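Local coordinates for histone-lysine N-methyltransferase, H3 lysine-9 specific SUVH4 (Arabidopsis thaliana, PDB 4QEO), which methylates histone H3 on its lysine-nine side chain, a mark of transcriptional repression, and binds methylated DNA, so linking DNA methylation to histone methylation, at residues Lys16-Phe21 with Cys76-His81; Gly66-Ser71 with Val181-Gly186; Glu373-Gly378 with Asp490-Met495. One frame throughout, in Å; residues are numbered along the deposited sequence.

Contact 1 (Lys16-Phe21 with Cys76-His81); sequences KCLRLF and CAVGFH
Ala-77 and Val-78, at the C-terminal end of helix 72-78, pack against one side of helix 10-30, where Cys-17, Leu-18 and Phe-21 receive them. Ala-77 gives up the largest area of any residue here. Its methyl group sits against the root of the Phe-21 side chain, with CB of Ala-77 3.8 Å from CB of Phe-21 and about as far from CG and CD1 of the ring, an oblique approach. Phe-21 holds CG opposite its backbone N (chi1 169°), which carries the ring past the methyl group toward Ala-73, Glu-74 and, on helix 36-46, Val-41.

Val-78 makes its contacts through one branch. CG1 meets CD2 of Leu-18 at 3.5 Å, closer than carbons usually pack, and the two side chains cross obliquely. The same methyl lies 3.9 Å from SG of Cys-17. That sulfur, one turn before Phe-21 and likewise swung away from its own backbone N (chi1 173°), also reaches the carbonyl of Ala-77, with SG of Cys-17 3.3 Å from O of Ala-77. This buried side chain is also met by the loop at Leu-51 and by Met-44 of helix 36-46.

Immediately beyond Val-78, Gly-79 leaves the helix with positive phi (92°), and the chain turns off toward Phe-80. Ala-77 O is buried at this helix end without a hydrogen-bonding partner in the model, the Cys-17 sulfur being its neighbour across the contact. No hydrogen bond links the two segments. Small aliphatic groups, a thiol and the base of an aromatic side chain make up the join, which implies that the N-terminal helix is held to the SRA domain here by shape and burial of apolar surface rather than by directional bonds.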
# COMPACT_ATOMS: atom_id res chain seq x y z
N LYS A 16 -0.03 8.85 5.89
CA LYS A 16 -0.84 8.71 7.09
C LYS A 16 -2.32 8.81 6.79
O LYS A 16 -3.11 8.02 7.32
CB LYS A 16 -0.43 9.78 8.11
CG LYS A 16 -1.46 10.06 9.19
CD LYS A 16 -0.93 11.09 10.18
CE LYS A 16 -2.03 11.59 11.11
NZ LYS A 16 -1.51 12.55 12.11
N CYS A 17 -2.68 9.77 5.94
CA CYS A 17 -4.08 9.95 5.56
C CYS A 17 -4.63 8.71 4.85
O CYS A 17 -5.73 8.25 5.15
CB CYS A 17 -4.25 11.20 4.68
SG CYS A 17 -5.93 11.43 3.97
N LEU A 18 -3.84 8.18 3.92
CA LEU A 18 -4.18 6.95 3.21
C LEU A 18 -4.27 5.73 4.16
O LEU A 18 -5.12 4.86 3.96
CB LEU A 18 -3.15 6.68 2.12
CG LEU A 18 -3.18 7.71 0.97
CD1 LEU A 18 -2.09 7.45 -0.04
CD2 LEU A 18 -4.52 7.68 0.30
N ARG A 19 -3.42 5.67 5.18
CA ARG A 19 -3.53 4.57 6.16
C ARG A 19 -4.82 4.69 6.96
O ARG A 19 -5.51 3.69 7.21
CB ARG A 19 -2.32 4.50 7.11
CG ARG A 19 -1.01 4.18 6.41
CD ARG A 19 0.18 4.23 7.35
NE ARG A 19 1.40 3.78 6.68
CZ ARG A 19 2.60 3.74 7.24
NH1 ARG A 19 2.76 4.13 8.50
NH2 ARG A 19 3.65 3.31 6.56
N LEU A 20 -5.17 5.91 7.34
CA LEU A 20 -6.42 6.15 8.06
C LEU A 20 -7.62 5.72 7.21
O LEU A 20 -8.55 5.05 7.69
CB LEU A 20 -6.54 7.62 8.44
CG LEU A 20 -7.21 7.99 9.77
CD1 LEU A 20 -7.54 9.47 9.79
CD2 LEU A 20 -8.46 7.16 10.07
N PHE A 21 -7.62 6.12 5.93
CA PHE A 21 -8.70 5.70 5.04
C PHE A 21 -8.76 4.17 4.89
O PHE A 21 -9.84 3.59 4.89
CB PHE A 21 -8.58 6.33 3.65
CG PHE A 21 -9.51 5.71 2.65
CD1 PHE A 21 -10.88 5.96 2.71
CD2 PHE A 21 -9.03 4.86 1.66
CE1 PHE A 21 -11.74 5.38 1.79
CE2 PHE A 21 -9.90 4.27 0.74
CZ PHE A 21 -11.25 4.53 0.81
N CYS A 76 -10.67 10.83 -3.10
CA CYS A 76 -11.52 11.66 -2.23
C CYS A 76 -10.93 11.83 -0.82
O CYS A 76 -10.97 12.92 -0.25
CB CYS A 76 -12.93 11.08 -2.11
SG CYS A 76 -13.81 10.90 -3.68
N ALA A 77 -10.41 10.73 -0.26
CA ALA A 77 -9.94 10.75 1.12
C ALA A 77 -8.78 11.72 1.30
O ALA A 77 -8.68 12.38 2.32
CB ALA A 77 -9.55 9.33 1.59
N VAL A 78 -7.91 11.84 0.29
CA VAL A 78 -6.84 12.84 0.41
C VAL A 78 -7.25 14.27 0.01
O VAL A 78 -6.59 15.25 0.38
CB VAL A 78 -5.57 12.42 -0.35
CG1 VAL A 78 -5.05 11.12 0.21
CG2 VAL A 78 -5.85 12.27 -1.79
N GLY A 79 -8.34 14.40 -0.72
CA GLY A 79 -8.76 15.71 -1.19
C GLY A 79 -8.21 16.04 -2.57
O GLY A 79 -8.31 17.18 -3.02
N PHE A 80 -7.63 15.03 -3.23
CA PHE A 80 -7.04 15.14 -4.57
C PHE A 80 -8.11 15.29 -5.67
O PHE A 80 -7.96 16.07 -6.62
CB PHE A 80 -6.17 13.89 -4.83
CG PHE A 80 -5.53 13.84 -6.20
CD1 PHE A 80 -6.19 13.26 -7.27
CD2 PHE A 80 -4.24 14.33 -6.40
CE1 PHE A 80 -5.58 13.20 -8.54
CE2 PHE A 80 -3.62 14.27 -7.65
CZ PHE A 80 -4.29 13.71 -8.73
N HIS A 81 -9.18 14.51 -5.54
CA HIS A 81 -10.33 14.59 -6.44
C HIS A 81 -11.56 14.27 -5.60
O HIS A 81 -11.70 13.16 -5.08
CB HIS A 81 -10.16 13.61 -7.61
CG HIS A 81 -11.10 13.86 -8.76
ND1 HIS A 81 -10.73 14.55 -9.89
CD2 HIS A 81 -12.39 13.47 -8.95
CE1 HIS A 81 -11.75 14.60 -10.73
NE2 HIS A 81 -12.77 13.95 -10.19

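Contact 2 (Gly66-Ser71 with Val181-Gly186); sequences GHRFFS and VYTYDG. With nucleotides of chain B.
Phe-69 and Tyr-182 form the tight centre of this antiparallel pairing, a hydrogen-bonded pair joined by two nearly straight bonds: Phe-69 N to Tyr-182 O at 2.7 Å and Tyr-182 N to Phe-69 O at 2.8 Å. Their side chains share one face of the sheet, CB of Phe-69 lying 4.1 Å from CB of Tyr-182, while CD2 of His-67 rests over the centre of the Phe-69 ring. Arg-68 and Thr-183, a non-hydrogen-bonded pair, occupy the other face and run side by side, CG of Arg-68 3.9 Å from CG2 of Thr-183.

Toward exposed Gly-66 the join is looser in side chains and rests on backbone bonds, with Gly-66 N donating to Tyr-184 O at 2.7 Å. At the DNA end the Tyr-182 ring extends past Ser-71, and its hydroxyl gives a 2.6 Å hydrogen bond from OH to OP2 of DT9 of chain B, the phosphate oxygen lying in the ring plane; Arg-180 also bonds this hydroxyl. With a phenylalanine in place of Tyr-182 the hydroxyl is gone, and the phosphate oxygen and Arg-180 would probably each lack this partner. Short strand 68-69 thus edges long strand 180-197 in the curved sheet of the SRA domain, a methylated-DNA-binding fold.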
# COMPACT_ATOMS: atom_id res chain seq x y z
N GLY A 66 3.05 10.52 -10.97
CA GLY A 66 3.20 9.07 -10.94
C GLY A 66 2.49 8.40 -9.77
O GLY A 66 2.38 7.17 -9.72
N HIS A 67 2.01 9.19 -8.82
CA HIS A 67 1.33 8.59 -7.66
C HIS A 67 0.22 7.62 -8.05
O HIS A 67 -0.64 7.96 -8.85
CB HIS A 67 0.74 9.68 -6.77
CG HIS A 67 0.27 9.17 -5.45
ND1 HIS A 67 1.08 9.17 -4.33
CD2 HIS A 67 -0.89 8.57 -5.08
CE1 HIS A 67 0.42 8.61 -3.32
NE2 HIS A 67 -0.77 8.24 -3.75
N ARG A 68 0.23 6.41 -7.49
CA ARG A 68 -0.81 5.44 -7.77
C ARG A 68 -1.89 5.42 -6.70
O ARG A 68 -1.61 5.19 -5.53
CB ARG A 68 -0.22 4.04 -7.90
CG ARG A 68 0.61 3.82 -9.13
CD ARG A 68 0.59 2.35 -9.48
NE ARG A 68 1.13 2.07 -10.81
CZ ARG A 68 2.37 1.65 -11.03
NH1 ARG A 68 3.20 1.46 -10.02
NH2 ARG A 68 2.77 1.41 -12.27
N PHE A 69 -3.13 5.64 -7.11
CA PHE A 69 -4.28 5.53 -6.22
C PHE A 69 -4.96 4.21 -6.51
O PHE A 69 -4.99 3.77 -7.66
CB PHE A 69 -5.27 6.68 -6.46
CG PHE A 69 -4.76 8.03 -6.03
CD1 PHE A 69 -4.72 8.39 -4.69
CD2 PHE A 69 -4.35 8.96 -6.98
CE1 PHE A 69 -4.27 9.65 -4.31
CE2 PHE A 69 -3.90 10.22 -6.62
CZ PHE A 69 -3.86 10.57 -5.28
N PHE A 70 -5.50 3.56 -5.48
CA PHE A 70 -6.07 2.22 -5.65
C PHE A 70 -7.60 2.24 -5.77
O PHE A 70 -8.23 1.20 -5.96
CB PHE A 70 -5.56 1.27 -4.55
CG PHE A 70 -4.08 0.99 -4.67
CD1 PHE A 70 -3.15 1.95 -4.30
CD2 PHE A 70 -3.63 -0.19 -5.20
CE1 PHE A 70 -1.80 1.72 -4.44
CE2 PHE A 70 -2.27 -0.43 -5.34
CZ PHE A 70 -1.36 0.53 -4.96
N SER A 71 -8.18 3.44 -5.71
CA SER A 71 -9.63 3.61 -5.85
C SER A 71 -9.96 5.09 -6.06
O SER A 71 -9.15 5.96 -5.73
CB SER A 71 -10.34 3.09 -4.60
OG SER A 71 -10.13 3.96 -3.50
N VAL A 181 -6.42 0.70 -11.01
CA VAL A 181 -5.55 1.64 -10.37
C VAL A 181 -5.60 2.98 -11.11
O VAL A 181 -5.82 3.00 -12.29
CB VAL A 181 -4.13 1.09 -10.30
CG1 VAL A 181 -3.50 1.06 -11.65
CG2 VAL A 181 -3.29 1.90 -9.38
N TYR A 182 -5.42 4.07 -10.39
CA TYR A 182 -5.49 5.40 -10.97
C TYR A 182 -4.14 6.07 -10.80
O TYR A 182 -3.66 6.20 -9.68
CB TYR A 182 -6.60 6.20 -10.28
CG TYR A 182 -7.97 5.63 -10.55
CD1 TYR A 182 -8.53 4.69 -9.68
CD2 TYR A 182 -8.69 6.01 -11.67
CE1 TYR A 182 -9.79 4.13 -9.93
CE2 TYR A 182 -9.96 5.46 -11.93
CZ TYR A 182 -10.50 4.53 -11.06
OH TYR A 182 -11.76 3.99 -11.32
N THR A 183 -3.49 6.48 -11.89
CA THR A 183 -2.20 7.13 -11.73
C THR A 183 -2.34 8.61 -12.03
O THR A 183 -2.87 9.00 -13.08
CB THR A 183 -1.13 6.54 -12.67
OG1 THR A 183 -1.51 6.79 -14.03
CG2 THR A 183 -1.00 5.04 -12.42
N TYR A 184 -1.88 9.44 -11.10
CA TYR A 184 -1.74 10.86 -11.36
C TYR A 184 -0.60 11.08 -12.34
O TYR A 184 0.55 10.77 -12.04
CB TYR A 184 -1.48 11.62 -10.05
CG TYR A 184 -1.09 13.06 -10.28
CD1 TYR A 184 -1.85 13.88 -11.11
CD2 TYR A 184 0.02 13.61 -9.65
CE1 TYR A 184 -1.50 15.20 -11.33
CE2 TYR A 184 0.38 14.93 -9.86
CZ TYR A 184 -0.39 15.72 -10.70
OH TYR A 184 -0.03 17.04 -10.92
N ASP A 185 -0.91 11.65 -13.51
CA ASP A 185 0.07 11.73 -14.58
C ASP A 185 0.65 13.13 -14.80
O ASP A 185 1.36 13.36 -15.79
CB ASP A 185 -0.55 11.19 -15.88
CG ASP A 185 -0.75 9.68 -15.84
OD1 ASP A 185 -0.16 9.01 -14.96
OD2 ASP A 185 -1.51 9.16 -16.68
N GLY A 186 0.34 14.05 -13.90
CA GLY A 186 0.91 15.39 -13.97
C GLY A 186 -0.06 16.47 -14.42
O GLY A 186 -1.25 16.22 -14.64
P DT B 9 -13.62 2.71 -8.61
OP1 DT B 9 -12.88 3.17 -7.49
OP2 DT B 9 -12.95 2.31 -9.80
O5' DT B 9 -14.54 1.50 -8.13
C5' DT B 9 -15.23 1.56 -6.88
C4' DT B 9 -16.25 0.45 -6.77
O4' DT B 9 -17.36 0.72 -7.62
C3' DT B 9 -15.78 -0.95 -7.15
O3' DT B 9 -15.42 -1.66 -5.98
C2' DT B 9 -16.99 -1.58 -7.81
C1' DT B 9 -18.04 -0.49 -7.81
N1 DT B 9 -18.82 -0.37 -9.04
C2 DT B 9 -20.19 -0.36 -8.96
O2 DT B 9 -20.79 -0.51 -7.92
N3 DT B 9 -20.83 -0.17 -10.16
C4 DT B 9 -20.24 0.02 -11.39
O4 DT B 9 -20.95 0.19 -12.37
C5 DT B 9 -18.80 0.02 -11.40
C7 DT B 9 -18.09 0.20 -12.69
C6 DT B 9 -18.17 -0.15 -10.23
P DA B 8 -14.67 6.29 -13.49
OP1 DA B 8 -13.47 7.05 -13.37
OP2 DA B 8 -14.59 4.90 -13.76
O5' DA B 8 -15.34 6.50 -12.07
C5' DA B 8 -16.41 5.67 -11.66
C4' DA B 8 -16.16 5.16 -10.27
O4' DA B 8 -17.42 4.83 -9.67
C3' DA B 8 -15.36 3.87 -10.23
O3' DA B 8 -14.68 3.77 -8.98
C2' DA B 8 -16.43 2.82 -10.47
C1' DA B 8 -17.70 3.46 -9.91
N9 DA B 8 -18.89 3.40 -10.75
C8 DA B 8 -18.98 3.45 -12.11
N7 DA B 8 -20.21 3.43 -12.56
C5 DA B 8 -20.98 3.37 -11.41
C6 DA B 8 -22.37 3.32 -11.20
N6 DA B 8 -23.27 3.34 -12.18
N1 DA B 8 -22.81 3.28 -9.92
C2 DA B 8 -21.91 3.26 -8.94
N3 DA B 8 -20.58 3.31 -9.01
C4 DA B 8 -20.18 3.36 -10.29

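Contact 3 (Glu373-Gly378 with Asp490-Met495); sequences EYIPAG and DNISPM
Tyr-374 and Pro-494 meet at one end of an antiparallel pairing between two loops of the SET domain, whose single beta bridge joins Ile-375 to Ile-492. The proline comes in over the face of the tyrosine ring: CD of Pro-494 stands 3.4 Å from the centroid of the Tyr-374 ring, only 11° off the normal, a CH-pi contact. With CG set opposite its own carbonyl carbon (chi1 -73°), Tyr-374 brings the ring across to this methylene, and CE1 also passes 3.7 Å from OG of Ser-493. Phe-70 of the SRA domain meets the same tyrosine, the two ring planes nearly perpendicular.

In the middle, the isoleucines bond through their backbones in both directions, and CB of Ile-375 lies 3.9 Å from CB of Ile-492. Their side chains continue onto the same side of the pairing, whereas the Tyr-374 ring and the Asn-491 amide rise from the other.

At the far end the side chain of Asn-491 takes over from the backbone. Its amide nitrogen makes a weak hydrogen bond to Glu-74, while the methyl of Ala-377 packs on the Asp-490 backbone, CB of Ala-377 being 3.6 Å from C of Asp-490. The remaining bond runs from Ala-377 N to Asn-491 OD1 at 2.8 Å, the donor standing 36° above the plane of the side-chain carbonyl.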
# COMPACT_ATOMS: atom_id res chain seq x y z
N GLU A 373 3.78 -7.90 -7.93
CA GLU A 373 2.36 -7.58 -8.01
C GLU A 373 1.93 -6.66 -6.88
O GLU A 373 2.67 -6.41 -5.94
CB GLU A 373 1.51 -8.86 -7.99
CG GLU A 373 2.21 -10.07 -7.39
CD GLU A 373 1.30 -11.29 -7.30
OE1 GLU A 373 1.80 -12.38 -6.94
OE2 GLU A 373 0.09 -11.15 -7.57
N TYR A 374 0.71 -6.15 -7.01
CA TYR A 374 0.13 -5.25 -6.02
C TYR A 374 -0.08 -5.95 -4.69
O TYR A 374 -0.53 -7.09 -4.65
CB TYR A 374 -1.19 -4.70 -6.56
CG TYR A 374 -0.99 -3.67 -7.67
CD1 TYR A 374 -0.66 -2.36 -7.36
CD2 TYR A 374 -1.13 -4.02 -9.01
CE1 TYR A 374 -0.48 -1.41 -8.37
CE2 TYR A 374 -0.94 -3.08 -10.01
CZ TYR A 374 -0.61 -1.78 -9.69
OH TYR A 374 -0.42 -0.85 -10.68
N ILE A 375 0.29 -5.26 -3.60
CA ILE A 375 0.05 -5.76 -2.25
C ILE A 375 -0.89 -4.82 -1.48
O ILE A 375 -0.52 -3.68 -1.15
CB ILE A 375 1.36 -5.91 -1.46
CG1 ILE A 375 2.31 -6.86 -2.20
CG2 ILE A 375 1.08 -6.42 -0.05
CD1 ILE A 375 3.63 -7.08 -1.50
N PRO A 376 -2.13 -5.27 -1.21
CA PRO A 376 -3.08 -4.43 -0.49
C PRO A 376 -2.66 -4.22 0.96
O PRO A 376 -2.09 -5.12 1.59
CB PRO A 376 -4.39 -5.24 -0.54
CG PRO A 376 -4.20 -6.19 -1.70
CD PRO A 376 -2.74 -6.53 -1.68
N ALA A 377 -2.94 -3.03 1.49
CA ALA A 377 -2.65 -2.70 2.88
C ALA A 377 -3.38 -3.66 3.81
O ALA A 377 -4.57 -3.88 3.66
CB ALA A 377 -3.07 -1.26 3.18
N GLY A 378 -2.66 -4.22 4.78
CA GLY A 378 -3.23 -5.18 5.70
C GLY A 378 -2.91 -6.61 5.33
O GLY A 378 -3.15 -7.52 6.12
N ASP A 490 0.88 -0.23 3.76
CA ASP A 490 0.35 0.60 2.70
C ASP A 490 -0.01 -0.29 1.54
O ASP A 490 0.43 -1.44 1.46
CB ASP A 490 1.41 1.60 2.24
CG ASP A 490 1.94 2.44 3.38
OD1 ASP A 490 1.15 3.18 4.00
OD2 ASP A 490 3.16 2.36 3.65
N ASN A 491 -0.80 0.25 0.61
CA ASN A 491 -0.93 -0.38 -0.69
C ASN A 491 0.40 -0.25 -1.44
O ASN A 491 0.92 0.85 -1.62
CB ASN A 491 -2.08 0.27 -1.47
CG ASN A 491 -3.43 0.02 -0.82
OD1 ASN A 491 -3.74 -1.11 -0.44
ND2 ASN A 491 -4.24 1.07 -0.68
N ILE A 492 0.95 -1.38 -1.86
CA ILE A 492 2.28 -1.41 -2.47
C ILE A 492 2.16 -1.74 -3.95
O ILE A 492 1.43 -2.66 -4.33
CB ILE A 492 3.19 -2.43 -1.72
CG1 ILE A 492 3.28 -2.03 -0.24
CG2 ILE A 492 4.56 -2.51 -2.35
CD1 ILE A 492 3.91 -3.07 0.68
N SER A 493 2.87 -0.99 -4.79
CA SER A 493 2.85 -1.22 -6.23
C SER A 493 3.98 -2.18 -6.63
O SER A 493 4.96 -2.31 -5.90
CB SER A 493 3.02 0.10 -7.00
OG SER A 493 1.90 0.96 -6.82
N PRO A 494 3.85 -2.83 -7.79
CA PRO A 494 4.91 -3.70 -8.30
C PRO A 494 6.28 -3.00 -8.39
O PRO A 494 6.33 -1.82 -8.72
CB PRO A 494 4.41 -4.06 -9.70
CG PRO A 494 2.92 -4.02 -9.57
CD PRO A 494 2.64 -2.88 -8.64
N MET A 495 7.35 -3.74 -8.09
CA MET A 495 8.73 -3.25 -8.13
C MET A 495 9.13 -2.30 -7.00
O MET A 495 10.28 -1.87 -6.93
CB MET A 495 9.09 -2.66 -9.50
CG MET A 495 8.97 -3.66 -10.62
SD MET A 495 9.84 -5.18 -10.22
CE MET A 495 9.04 -6.29 -11.37

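In the fold
From the N terminus, helix 10-30 runs to contact 1, which closes a loop of 54 residues onto the end of helix 72-78. Contact 2 opens within that loop, since strand 68-69 leads into this helix, and closes at strand 180-197; contacts 1 and 2 therefore cross, and Phe-80 packs on Phe-69 and Tyr-184 where they touch. Contact 3 follows both in series, closing a 111-residue loop within the SET domain. It is nevertheless their neighbour in space: a salt bridge from Arg-19 to Asp-490 and the packing of Arg-68 and Phe-70 on 373-378 and 490-495 tie N-terminal helix, SRA and SET domains together.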